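Local coordinates for petrobactin biosynthesis protein AsbB (PDB 3TO3) that catalyses the ATP-dependent condensation of spermidine with citryl-spermidine intermediates, a step in the biosynthesis of the siderophore petrobactin, at residues B[200-205]-B[352-357]. Numbering follows the deposited sequence.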
loop_
_atom_site.group_PDB
_atom_site.type_symbol
_atom_site.label_atom_id
_atom_site.label_comp_id
_atom_site.label_asym_id
_atom_site.label_seq_id
_atom_site.Cartn_x
_atom_site.Cartn_y
_atom_site.Cartn_z
ATOM N N ASN B 200 -15.559 -21.767 -7.830
ATOM C CA ASN B 200 -14.744 -21.341 -6.696
ATOM C C ASN B 200 -15.394 -21.055 -5.335
ATOM O O ASN B 200 -14.697 -20.827 -4.336
ATOM C CB ASN B 200 -13.801 -20.224 -7.150
ATOM C CG ASN B 200 -12.929 -20.673 -8.344
ATOM O OD1 ASN B 200 -13.199 -20.345 -9.503
ATOM N ND2 ASN B 200 -11.920 -21.476 -8.055
ATOM N N ALA B 201 -16.715 -21.107 -5.260
ATOM C CA ALA B 201 -17.361 -20.696 -4.014
ATOM C C ALA B 201 -17.838 -21.935 -3.286
ATOM O O ALA B 201 -18.299 -22.876 -3.927
ATOM C CB ALA B 201 -18.513 -19.773 -4.301
ATOM N N THR B 202 -17.689 -21.948 -1.964
ATOM C CA THR B 202 -18.204 -23.022 -1.123
ATOM C C THR B 202 -18.779 -22.485 0.174
ATOM O O THR B 202 -18.321 -21.511 0.742
ATOM C CB THR B 202 -17.131 -24.036 -0.664
ATOM O OG1 THR B 202 -15.955 -23.327 -0.260
ATOM C CG2 THR B 202 -16.778 -25.015 -1.760
ATOM N N VAL B 203 -19.803 -23.166 0.626
ATOM C CA VAL B 203 -20.341 -23.024 1.949
ATOM C C VAL B 203 -19.363 -23.739 2.877
ATOM O O VAL B 203 -18.520 -24.513 2.419
ATOM C CB VAL B 203 -21.708 -23.675 1.896
ATOM C CG1 VAL B 203 -22.037 -24.449 3.159
ATOM C CG2 VAL B 203 -22.749 -22.632 1.480
ATOM N N GLY B 204 -19.410 -23.431 4.161
ATOM C CA GLY B 204 -18.584 -24.138 5.125
ATOM C C GLY B 204 -18.849 -25.647 5.168
ATOM O O GLY B 204 -19.897 -26.120 4.743
ATOM N N TYR B 205 -17.899 -26.403 5.707
ATOM C CA TYR B 205 -18.007 -27.852 5.752
ATOM C C TYR B 205 -19.343 -28.246 6.396
ATOM O O TYR B 205 -19.668 -27.796 7.512
ATOM C CB TYR B 205 -16.826 -28.425 6.564
ATOM C CG TYR B 205 -16.790 -29.939 6.671
ATOM C CD1 TYR B 205 -16.565 -30.733 5.540
ATOM C CD2 TYR B 205 -16.968 -30.575 7.896
ATOM C CE1 TYR B 205 -16.537 -32.121 5.619
ATOM C CE2 TYR B 205 -16.942 -31.972 7.994
ATOM C CZ TYR B 205 -16.719 -32.734 6.849
ATOM O OH TYR B 205 -16.697 -34.104 6.928
ATOM N N SER B 352 -21.081 -20.104 7.158
ATOM C CA SER B 352 -19.944 -19.429 6.541
ATOM C C SER B 352 -19.950 -19.704 5.063
ATOM O O SER B 352 -20.531 -20.662 4.643
ATOM C CB SER B 352 -18.630 -19.912 7.137
ATOM O OG SER B 352 -18.377 -21.220 6.693
ATOM N N VAL B 353 -19.329 -18.834 4.282
ATOM C CA VAL B 353 -19.288 -19.009 2.844
ATOM C C VAL B 353 -18.090 -18.241 2.339
ATOM O O VAL B 353 -17.686 -17.262 2.958
ATOM C CB VAL B 353 -20.555 -18.451 2.189
ATOM C CG1 VAL B 353 -20.599 -16.935 2.338
ATOM C CG2 VAL B 353 -20.631 -18.876 0.725
HETATM N N MSE B 354 -17.531 -18.665 1.217
HETATM C CA MSE B 354 -16.378 -17.976 0.651
HETATM C C MSE B 354 -16.165 -18.236 -0.853
HETATM O O MSE B 354 -16.663 -19.203 -1.439
HETATM C CB MSE B 354 -15.144 -18.445 1.363
HETATM C CG MSE B 354 -14.781 -19.808 0.838
HETATM SE SE MSE B 354 -13.415 -20.617 1.884
HETATM C CE MSE B 354 -14.484 -22.024 2.734
ATOM N N TYR B 355 -15.389 -17.360 -1.465
ATOM C CA TYR B 355 -14.996 -17.499 -2.851
ATOM C C TYR B 355 -13.478 -17.484 -2.831
ATOM O O TYR B 355 -12.880 -16.495 -2.430
ATOM C CB TYR B 355 -15.528 -16.318 -3.642
ATOM C CG TYR B 355 -15.191 -16.334 -5.115
ATOM C CD1 TYR B 355 -16.039 -16.949 -6.031
ATOM C CD2 TYR B 355 -14.045 -15.711 -5.596
ATOM C CE1 TYR B 355 -15.755 -16.951 -7.393
ATOM C CE2 TYR B 355 -13.762 -15.681 -6.956
ATOM C CZ TYR B 355 -14.612 -16.309 -7.849
ATOM O OH TYR B 355 -14.335 -16.281 -9.196
ATOM N N ASP B 356 -12.868 -18.599 -3.207
ATOM C CA ASP B 356 -11.442 -18.815 -2.991
ATOM C C ASP B 356 -10.853 -19.415 -4.240
ATOM O O ASP B 356 -11.269 -20.473 -4.665
ATOM C CB ASP B 356 -11.206 -19.785 -1.819
ATOM C CG ASP B 356 -9.726 -20.186 -1.659
ATOM O OD1 ASP B 356 -9.439 -21.342 -1.228
ATOM O OD2 ASP B 356 -8.847 -19.339 -1.954
ATOM N N THR B 357 -9.855 -18.748 -4.798
ATOM C CA THR B 357 -9.158 -19.239 -5.971
ATOM C C THR B 357 -7.698 -19.526 -5.653
ATOM O O THR B 357 -7.251 -19.427 -4.507
ATOM C CB THR B 357 -9.228 -18.214 -7.109
ATOM O OG1 THR B 357 -8.583 -16.993 -6.710
ATOM C CG2 THR B 357 -10.686 -17.927 -7.448
HETATM O O HOH W 1 -14.995 -18.770 -10.363
HETATM O O HOH W 2 -11.576 -23.513 -5.801
#
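Thr202 and selenomethionine Met354 exchange both backbone hydrogen bonds, Thr202 N to Met354 O and Met354 N to Thr202 O, each 3.0 Å long. One further backbone bond extends the ladder at either end: Gly204 N donates to Ser352 O, and Asp356 N reaches Asn200 O in a nearly straight bond (N-H...O 172°) that arrives from above the carbonyl plane. Beside Thr202 and Met354 lie the non-hydrogen-bonded pairs Ala201 with Tyr355 and Val203 with Val353, whose side chains share the opposite face of the sheet.

CB of Asn200 sits over one face of the Tyr355 ring, offset toward its rim, a CH-pi contact 4.1 Å from the centroid, while the Ala201 methyl meets the ring edge at CD1. Tyr355 places its ring here by turning CG away from its own backbone N (chi1 -180°), which brings one ring face against Asn200 CB. A water lies between Asn200 OD1 and Tyr355 OH, although its very short distance to OD1 leaves the details of that bridge doubtful, and a second links Asn200 ND2 to the carbonyl oxygen of Asp356. The side chains of Asn200 and Thr357 cross at about a right angle, with Thr357 CG2 3.7 Å from Asn200 CG.

This antiparallel pairing adds the short strand 201-203 to the mixed sheet of the IucA/IucC family region, whose strand 345-355 is also paired with 367-371. On the other face Thr202 and Met354 point the same way, Thr202 OG1 3.6 Å from Met354 CE, and Met354 packs on Val318 and Ala319 of helix 315-333. Ser352 OG, 3.3 Å from Gly204 CA, is hydrogen-bonded to Val318 O. Tyr355 OH is held by Asp262 OD1.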